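Local coordinates for gluconate kinase (Lactobacillus acidophilus, PDB 3LL3), which probably phosphorylates a sugar or sugar acid such as gluconate at the expense of ATP, as a member of the FGGY kinase family, at residues A[335-347]-A[371-383]. Sequence-based numbering, arbitrary orientation.
With DXP (1-deoxy-D-xylulose-5-phosphate), chain D; XUL (D-xylulose), chain E.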
ATOM      1  N   ILE A 335      -3.911   5.223  -4.216  1.00 24.24           N
ATOM      2  CA  ILE A 335      -4.336   5.653  -2.888  1.00 22.83           C
ATOM      3  C   ILE A 335      -3.229   5.467  -1.842  1.00 24.85           C
ATOM      4  O   ILE A 335      -2.608   4.398  -1.759  1.00 22.19           O
ATOM      5  CB  ILE A 335      -5.581   4.886  -2.414  1.00 24.16           C
ATOM      6  CG1 ILE A 335      -6.792   5.254  -3.274  1.00 24.99           C
ATOM      7  CG2 ILE A 335      -5.853   5.172  -0.913  1.00 22.45           C
ATOM      8  CD1 ILE A 335      -7.031   6.750  -3.382  1.00 24.18           C
ATOM      9  N   PHE A 336      -2.991   6.512  -1.051  1.00 22.03           N
ATOM     10  CA  PHE A 336      -2.086   6.440   0.084  1.00 19.95           C
ATOM     11  C   PHE A 336      -2.867   6.721   1.358  1.00 23.83           C
ATOM     12  O   PHE A 336      -3.321   7.854   1.567  1.00 19.39           O
ATOM     13  CB  PHE A 336      -0.939   7.444  -0.045  1.00 19.61           C
ATOM     14  CG  PHE A 336       0.034   7.412   1.111  1.00 19.43           C
ATOM     15  CD1 PHE A 336       0.913   6.344   1.280  1.00 20.59           C
ATOM     16  CD2 PHE A 336       0.085   8.452   2.024  1.00 20.18           C
ATOM     17  CE1 PHE A 336       1.821   6.321   2.344  1.00 19.33           C
ATOM     18  CE2 PHE A 336       0.977   8.435   3.082  1.00 20.09           C
ATOM     19  CZ  PHE A 336       1.842   7.376   3.251  1.00 22.15           C
ATOM     20  N   LEU A 337      -3.044   5.699   2.193  1.00 18.66           N
ATOM     21  CA  LEU A 337      -3.604   5.929   3.529  1.00 21.16           C
ATOM     22  C   LEU A 337      -2.440   6.336   4.440  1.00 21.93           C
ATOM     23  O   LEU A 337      -1.491   5.578   4.612  1.00 20.45           O
ATOM     24  CB  LEU A 337      -4.324   4.682   4.064  1.00 18.49           C
ATOM     25  CG  LEU A 337      -5.461   4.084   3.217  1.00 23.10           C
ATOM     26  CD1 LEU A 337      -6.074   2.831   3.875  1.00 21.28           C
ATOM     27  CD2 LEU A 337      -6.538   5.127   2.968  1.00 21.89           C
ATOM     28  N   PRO A 338      -2.500   7.549   5.012  1.00 21.89           N
ATOM     29  CA  PRO A 338      -1.322   8.151   5.661  1.00 21.49           C
ATOM     30  C   PRO A 338      -1.083   7.740   7.114  1.00 21.12           C
ATOM     31  O   PRO A 338      -0.261   8.371   7.780  1.00 22.39           O
ATOM     32  CB  PRO A 338      -1.628   9.652   5.635  1.00 22.53           C
ATOM     33  CG  PRO A 338      -3.103   9.765   5.458  1.00 22.53           C
ATOM     34  CD  PRO A 338      -3.668   8.445   5.010  1.00 21.74           C
ATOM     35  N   TYR A 339      -1.755   6.703   7.596  1.00 21.87           N
ATOM     36  CA  TYR A 339      -1.750   6.441   9.035  1.00 23.69           C
ATOM     37  C   TYR A 339      -0.467   5.838   9.598  1.00 24.57           C
ATOM     38  O   TYR A 339      -0.528   4.853  10.327  1.00 23.82           O
ATOM     39  CB  TYR A 339      -2.908   5.538   9.400  1.00 23.64           C
ATOM     40  CG  TYR A 339      -4.197   5.858   8.696  1.00 22.27           C
ATOM     41  CD1 TYR A 339      -4.745   7.133   8.729  1.00 20.64           C
ATOM     42  CD2 TYR A 339      -4.905   4.860   8.058  1.00 21.42           C
ATOM     43  CE1 TYR A 339      -5.964   7.397   8.105  1.00 22.39           C
ATOM     44  CE2 TYR A 339      -6.091   5.114   7.424  1.00 23.34           C
ATOM     45  CZ  TYR A 339      -6.625   6.378   7.454  1.00 23.96           C
ATOM     46  OH  TYR A 339      -7.829   6.582   6.816  1.00 22.83           O
ATOM     47  N   LEU A 340       0.675   6.448   9.307  1.00 23.06           N
ATOM     48  CA  LEU A 340       1.960   5.931   9.784  1.00 24.85           C
ATOM     49  C   LEU A 340       2.081   5.798  11.323  1.00 26.82           C
ATOM     50  O   LEU A 340       2.534   4.779  11.822  1.00 27.55           O
ATOM     51  CB  LEU A 340       3.123   6.744   9.186  1.00 24.68           C
ATOM     52  CG  LEU A 340       3.730   6.152   7.897  1.00 26.55           C
ATOM     53  CD1 LEU A 340       2.664   5.937   6.872  1.00 24.04           C
ATOM     54  CD2 LEU A 340       4.781   7.079   7.347  1.00 30.49           C
ATOM     55  N   GLY A 341       1.660   6.803  12.078  1.00 25.20           N
ATOM     56  CA  GLY A 341       1.773   6.726  13.536  1.00 26.23           C
ATOM     57  C   GLY A 341       0.500   6.364  14.287  1.00 27.26           C
ATOM     58  O   GLY A 341       0.242   6.908  15.358  1.00 32.36           O
ATOM     59  N   GLY A 342      -0.302   5.447  13.749  1.00 24.64           N
ATOM     60  CA  GLY A 342      -1.660   5.297  14.243  1.00 26.14           C
ATOM     61  C   GLY A 342      -2.367   6.609  13.939  1.00 25.92           C
ATOM     62  O   GLY A 342      -1.756   7.519  13.353  1.00 26.95           O
ATOM     63  N   GLU A 343      -3.635   6.741  14.310  1.00 24.88           N
ATOM     64  CA  GLU A 343      -4.336   7.991  14.005  1.00 24.13           C
ATOM     65  C   GLU A 343      -5.417   8.345  15.017  1.00 25.83           C
ATOM     66  O   GLU A 343      -6.113   7.457  15.533  1.00 26.59           O
ATOM     67  CB  GLU A 343      -4.937   7.928  12.588  1.00 22.31           C
ATOM     68  CG  GLU A 343      -5.537   9.240  12.095  1.00 24.27           C
ATOM     69  CD  GLU A 343      -4.578  10.406  12.260  1.00 24.61           C
ATOM     70  OE1 GLU A 343      -4.409  10.908  13.405  1.00 26.05           O
ATOM     71  OE2 GLU A 343      -3.997  10.825  11.240  1.00 24.70           O
ATOM     72  N   ARG A 344      -5.549   9.638  15.308  1.00 22.75           N
ATOM     73  CA  ARG A 344      -6.685  10.124  16.068  1.00 23.77           C
ATOM     74  C   ARG A 344      -7.801  10.438  15.063  1.00 23.92           C
ATOM     75  O   ARG A 344      -8.253   9.530  14.382  1.00 24.42           O
ATOM     76  CB  ARG A 344      -6.281  11.283  17.002  1.00 23.62           C
ATOM     77  CG  ARG A 344      -5.500  10.752  18.216  1.00 26.64           C
ATOM     78  CD  ARG A 344      -4.905  11.841  19.115  1.00 28.16           C
ATOM     79  NE  ARG A 344      -3.849  12.568  18.424  1.00 28.50           N
ATOM     80  CZ  ARG A 344      -3.500  13.822  18.700  1.00 33.72           C
ATOM     81  NH1 ARG A 344      -4.122  14.490  19.661  1.00 32.07           N
ATOM     82  NH2 ARG A 344      -2.533  14.414  18.002  1.00 33.06           N
ATOM     83  N   ALA A 345      -8.256  11.680  14.940  1.00 23.06           N
ATOM     84  CA  ALA A 345      -9.258  11.953  13.911  1.00 23.22           C
ATOM     85  C   ALA A 345      -8.620  11.705  12.552  1.00 23.66           C
ATOM     86  O   ALA A 345      -7.444  12.005  12.383  1.00 22.60           O
ATOM     87  CB  ALA A 345      -9.761  13.387  13.989  1.00 22.65           C
ATOM     88  N   PRO A 346      -9.391  11.159  11.585  1.00 22.97           N
ATOM     89  CA  PRO A 346     -10.808  10.787  11.713  1.00 21.36           C
ATOM     90  C   PRO A 346     -11.101   9.336  12.142  1.00 26.65           C
ATOM     91  O   PRO A 346     -12.244   9.052  12.499  1.00 26.74           O
ATOM     92  CB  PRO A 346     -11.328  11.015  10.295  1.00 26.04           C
ATOM     93  CG  PRO A 346     -10.189  10.523   9.450  1.00 24.35           C
ATOM     94  CD  PRO A 346      -8.908  10.906  10.212  1.00 24.51           C
ATOM     95  N   ILE A 347     -10.115   8.441  12.134  1.00 26.02           N
ATOM     96  CA  ILE A 347     -10.415   7.022  12.379  1.00 26.77           C
ATOM     97  C   ILE A 347     -10.268   6.544  13.838  1.00 26.97           C
ATOM     98  O   ILE A 347     -10.782   5.493  14.195  1.00 28.63           O
ATOM     99  CB  ILE A 347      -9.596   6.097  11.462  1.00 26.87           C
ATOM    100  CG1 ILE A 347      -8.103   6.293  11.688  1.00 25.88           C
ATOM    101  CG2 ILE A 347      -9.930   6.352   9.994  1.00 27.34           C
ATOM    102  CD1 ILE A 347      -7.257   5.187  11.049  1.00 23.56           C
ATOM    103  N   ALA A 371       0.847  10.807  -4.423  1.00 23.59           N
ATOM    104  CA  ALA A 371      -0.158  10.077  -3.663  1.00 22.84           C
ATOM    105  C   ALA A 371       0.012  10.331  -2.177  1.00 22.20           C
ATOM    106  O   ALA A 371      -0.975  10.385  -1.452  1.00 22.03           O
ATOM    107  CB  ALA A 371      -0.100   8.557  -3.952  1.00 22.32           C
ATOM    108  N   VAL A 372       1.257  10.463  -1.722  1.00 20.32           N
ATOM    109  CA  VAL A 372       1.510  10.730  -0.308  1.00 20.47           C
ATOM    110  C   VAL A 372       0.892  12.079   0.069  1.00 22.77           C
ATOM    111  O   VAL A 372       0.149  12.186   1.049  1.00 19.67           O
ATOM    112  CB  VAL A 372       3.018  10.747   0.028  1.00 22.37           C
ATOM    113  CG1 VAL A 372       3.248  11.355   1.419  1.00 22.07           C
ATOM    114  CG2 VAL A 372       3.630   9.332  -0.079  1.00 20.68           C
ATOM    115  N   ILE A 373       1.175  13.098  -0.741  1.00 21.71           N
ATOM    116  CA  ILE A 373       0.671  14.441  -0.460  1.00 21.74           C
ATOM    117  C   ILE A 373      -0.845  14.459  -0.521  1.00 20.76           C
ATOM    118  O   ILE A 373      -1.499  15.041   0.345  1.00 22.30           O
ATOM    119  CB  ILE A 373       1.243  15.491  -1.437  1.00 20.85           C
ATOM    120  CG1 ILE A 373       2.737  15.662  -1.187  1.00 21.63           C
ATOM    121  CG2 ILE A 373       0.555  16.842  -1.213  1.00 22.79           C
ATOM    122  CD1 ILE A 373       3.502  16.279  -2.359  1.00 26.98           C
ATOM    123  N   GLU A 374      -1.405  13.836  -1.549  1.00 20.34           N
ATOM    124  CA  GLU A 374      -2.848  13.746  -1.674  1.00 21.49           C
ATOM    125  C   GLU A 374      -3.510  12.968  -0.529  1.00 22.59           C
ATOM    126  O   GLU A 374      -4.594  13.355  -0.071  1.00 19.71           O
ATOM    127  CB  GLU A 374      -3.247  13.146  -3.016  1.00 23.49           C
ATOM    128  CG  GLU A 374      -2.992  14.091  -4.201  1.00 25.70           C
ATOM    129  CD  GLU A 374      -3.163  13.430  -5.556  1.00 26.86           C
ATOM    130  OE1 GLU A 374      -3.335  12.184  -5.613  1.00 25.64           O
ATOM    131  OE2 GLU A 374      -3.111  14.166  -6.576  1.00 26.66           O
ATOM    132  N   GLY A 375      -2.868  11.881  -0.091  1.00 19.66           N
ATOM    133  CA  GLY A 375      -3.386  11.080   1.004  1.00 20.42           C
ATOM    134  C   GLY A 375      -3.397  11.863   2.308  1.00 21.26           C
ATOM    135  O   GLY A 375      -4.369  11.808   3.079  1.00 21.33           O
ATOM    136  N   ILE A 376      -2.307  12.584   2.567  1.00 20.87           N
ATOM    137  CA  ILE A 376      -2.216  13.411   3.757  1.00 21.74           C
ATOM    138  C   ILE A 376      -3.410  14.374   3.788  1.00 22.23           C
ATOM    139  O   ILE A 376      -4.114  14.469   4.784  1.00 21.67           O
ATOM    140  CB  ILE A 376      -0.883  14.176   3.810  1.00 23.27           C
ATOM    141  CG1 ILE A 376       0.242  13.240   4.254  1.00 22.86           C
ATOM    142  CG2 ILE A 376      -0.964  15.348   4.796  1.00 22.00           C
ATOM    143  CD1 ILE A 376       1.622  13.780   4.004  1.00 21.38           C
ATOM    144  N   ILE A 377      -3.669  15.024   2.662  1.00 20.64           N
ATOM    145  CA  ILE A 377      -4.757  16.003   2.556  1.00 22.38           C
ATOM    146  C   ILE A 377      -6.137  15.348   2.581  1.00 22.72           C
ATOM    147  O   ILE A 377      -7.075  15.892   3.168  1.00 21.89           O
ATOM    148  CB  ILE A 377      -4.603  16.831   1.252  1.00 19.47           C
ATOM    149  CG1 ILE A 377      -3.262  17.563   1.262  1.00 21.07           C
ATOM    150  CG2 ILE A 377      -5.758  17.838   1.094  1.00 20.81           C
ATOM    151  CD1 ILE A 377      -3.037  18.424  -0.009  1.00 21.33           C
ATOM    152  N   PHE A 378      -6.270  14.201   1.908  1.00 20.27           N
ATOM    153  CA  PHE A 378      -7.523  13.447   1.927  1.00 20.23           C
ATOM    154  C   PHE A 378      -7.908  13.090   3.378  1.00 22.59           C
ATOM    155  O   PHE A 378      -9.074  13.154   3.768  1.00 21.94           O
ATOM    156  CB  PHE A 378      -7.405  12.149   1.107  1.00 21.66           C
ATOM    157  CG  PHE A 378      -7.740  12.294  -0.363  1.00 22.69           C
ATOM    158  CD1 PHE A 378      -8.803  13.084  -0.780  1.00 22.02           C
ATOM    159  CD2 PHE A 378      -7.018  11.584  -1.316  1.00 21.68           C
ATOM    160  CE1 PHE A 378      -9.127  13.189  -2.121  1.00 23.98           C
ATOM    161  CE2 PHE A 378      -7.338  11.673  -2.664  1.00 25.49           C
ATOM    162  CZ  PHE A 378      -8.394  12.476  -3.070  1.00 27.01           C
ATOM    163  N   ASN A 379      -6.919  12.695   4.167  1.00 20.85           N
ATOM    164  CA  ASN A 379      -7.159  12.298   5.554  1.00 21.58           C
ATOM    165  C   ASN A 379      -7.735  13.498   6.336  1.00 21.56           C
ATOM    166  O   ASN A 379      -8.707  13.365   7.074  1.00 19.62           O
ATOM    167  CB  ASN A 379      -5.842  11.812   6.161  1.00 21.46           C
ATOM    168  CG  ASN A 379      -5.980  11.332   7.601  1.00 21.53           C
ATOM    169  OD1 ASN A 379      -5.145  11.664   8.448  1.00 23.01           O
ATOM    170  ND2 ASN A 379      -7.007  10.544   7.878  1.00 19.03           N
ATOM    171  N   LEU A 380      -7.127  14.661   6.133  1.00 19.74           N
ATOM    172  CA  LEU A 380      -7.601  15.910   6.729  1.00 24.38           C
ATOM    173  C   LEU A 380      -8.999  16.273   6.241  1.00 24.02           C
ATOM    174  O   LEU A 380      -9.806  16.815   6.994  1.00 25.20           O
ATOM    175  CB  LEU A 380      -6.625  17.052   6.418  1.00 22.72           C
ATOM    176  CG  LEU A 380      -5.289  17.020   7.177  1.00 24.39           C
ATOM    177  CD1 LEU A 380      -4.204  17.803   6.419  1.00 25.55           C
ATOM    178  CD2 LEU A 380      -5.428  17.513   8.599  1.00 22.75           C
ATOM    179  N   TYR A 381      -9.281  15.997   4.972  1.00 22.59           N
ATOM    180  CA  TYR A 381     -10.595  16.310   4.428  1.00 23.20           C
ATOM    181  C   TYR A 381     -11.622  15.348   4.979  1.00 25.19           C
ATOM    182  O   TYR A 381     -12.791  15.695   5.144  1.00 24.77           O
ATOM    183  CB  TYR A 381     -10.571  16.244   2.908  1.00 24.44           C
ATOM    184  CG  TYR A 381     -11.908  16.490   2.257  1.00 25.91           C
ATOM    185  CD1 TYR A 381     -12.543  17.730   2.355  1.00 25.77           C
ATOM    186  CD2 TYR A 381     -12.526  15.497   1.530  1.00 24.63           C
ATOM    187  CE1 TYR A 381     -13.767  17.952   1.741  1.00 27.88           C
ATOM    188  CE2 TYR A 381     -13.738  15.705   0.913  1.00 28.67           C
ATOM    189  CZ  TYR A 381     -14.358  16.933   1.012  1.00 31.19           C
ATOM    190  OH  TYR A 381     -15.567  17.127   0.371  1.00 33.27           O
ATOM    191  N   ASP A 382     -11.169  14.129   5.249  1.00 23.28           N
ATOM    192  CA  ASP A 382     -11.983  13.091   5.883  1.00 24.07           C
ATOM    193  C   ASP A 382     -12.413  13.587   7.281  1.00 25.93           C
ATOM    194  O   ASP A 382     -13.594  13.519   7.656  1.00 26.53           O
ATOM    195  CB  ASP A 382     -11.134  11.809   5.971  1.00 24.20           C
ATOM    196  CG  ASP A 382     -11.913  10.587   6.464  1.00 28.31           C
ATOM    197  OD1 ASP A 382     -13.113  10.706   6.765  1.00 27.74           O
ATOM    198  OD2 ASP A 382     -11.316   9.489   6.526  1.00 25.41           O
ATOM    199  N   ALA A 383     -11.457  14.104   8.046  1.00 21.51           N
ATOM    200  CA  ALA A 383     -11.759  14.633   9.380  1.00 26.21           C
ATOM    201  C   ALA A 383     -12.654  15.867   9.274  1.00 26.50           C
ATOM    202  O   ALA A 383     -13.655  15.964   9.961  1.00 25.84           O
ATOM    203  CB  ALA A 383     -10.488  14.950  10.158  1.00 21.76           C
TER
HETATM  204  C1  DXP D3264       1.534   2.542  20.002  1.00 59.86           C
HETATM  205  C2  DXP D3264       2.239   3.529  19.025  1.00 59.91           C
HETATM  206  C3  DXP D3264       2.089   5.040  19.336  1.00 57.87           C
HETATM  207  C4  DXP D3264       0.582   5.354  19.415  1.00 53.51           C
HETATM  208  C5  DXP D3264      -0.029   6.772  19.292  1.00 50.11           C
HETATM  209  O2  DXP D3264       2.531   3.164  17.935  1.00 60.88           O
HETATM  210  O3  DXP D3264       2.891   5.802  18.522  1.00 58.94           O
HETATM  211  O4  DXP D3264      -0.090   4.403  18.652  1.00 55.17           O
HETATM  212  O5  DXP D3264      -1.133   6.930  18.439  1.00 50.30           O
HETATM  213  P   DXP D3264      -2.533   7.772  18.739  1.00 42.23           P
HETATM  214  O2P DXP D3264      -3.522   6.870  19.602  1.00 38.55           O
HETATM  215  O1P DXP D3264      -2.176   9.235  19.289  1.00 36.74           O
HETATM  216  O3P DXP D3264      -3.289   7.903  17.553  1.00 38.57           O
HETATM  217  C1  XUL E7778      -6.273  19.783  20.777  1.00 44.45           C
HETATM  218  C2  XUL E7778      -5.914  18.342  21.180  1.00 45.19           C
HETATM  219  C3  XUL E7778      -4.427  17.922  21.346  1.00 44.11           C
HETATM  220  C4  XUL E7778      -3.409  19.077  21.418  1.00 43.41           C
HETATM  221  C5  XUL E7778      -3.466  19.876  22.734  1.00 40.47           C
HETATM  222  O1  XUL E7778      -6.877  19.788  19.505  1.00 47.29           O
HETATM  223  O2  XUL E7778      -6.799  17.531  21.316  1.00 41.71           O
HETATM  224  O3  XUL E7778      -4.045  17.126  20.252  1.00 41.02           O
HETATM  225  O4  XUL E7778      -2.124  18.514  21.284  1.00 46.77           O
HETATM  226  O5  XUL E7778      -2.244  20.523  22.992  1.00 35.38           O
HETATM  227  O   HOH W   1      -3.575   9.269  -1.848  1.00 24.23           O
HETATM  228  O   HOH W   2      -8.716   9.072   6.533  1.00 25.65           O
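Val-372 CG2 sits directly over the centre of the Phe-336 ring, 4.0 Å from its centroid, a CH-pi contact. With CG anti to the backbone N (chi1 -180°), Phe-336 runs alongside Val-372, while its carbonyl O receives a CA-H...O contact from Gly-375 CA at 3.3 Å; a CB on Gly-375 would collide with that oxygen. Water 1 links Phe-336 N to Ala-371 O. One helical turn beyond Gly-375, Asn-379 CB lies 3.5 Å from Pro-338 CG, and the Asn-379 amide meets the Tyr-339 ring at its edge, the two planes 74° apart. Water 2 joins Tyr-339 OH to Asp-382 OD2, which also salt-bridges Arg-482. Pro-346, after a cis peptide bond, lays CB 4.0 Å from Ala-383 CB. Between these prolines the loop carries Arg-344, whose NH1 donates to D-xylulose O3 (2.7 Å, 158°) and whose NE is hydrogen-bonded to Asn-297 OD1. A leucine in place of Arg-344 would probably leave xylulose O3 without this donor and Asn-297 OD1 without its guanidinium partner. Strand 335-337 and the loop after it pack on helix 365-388 within the C-terminal FGGY domain, of the actin-like ATPase clan, and the loop lines the sugar and sugar-phosphate pockets.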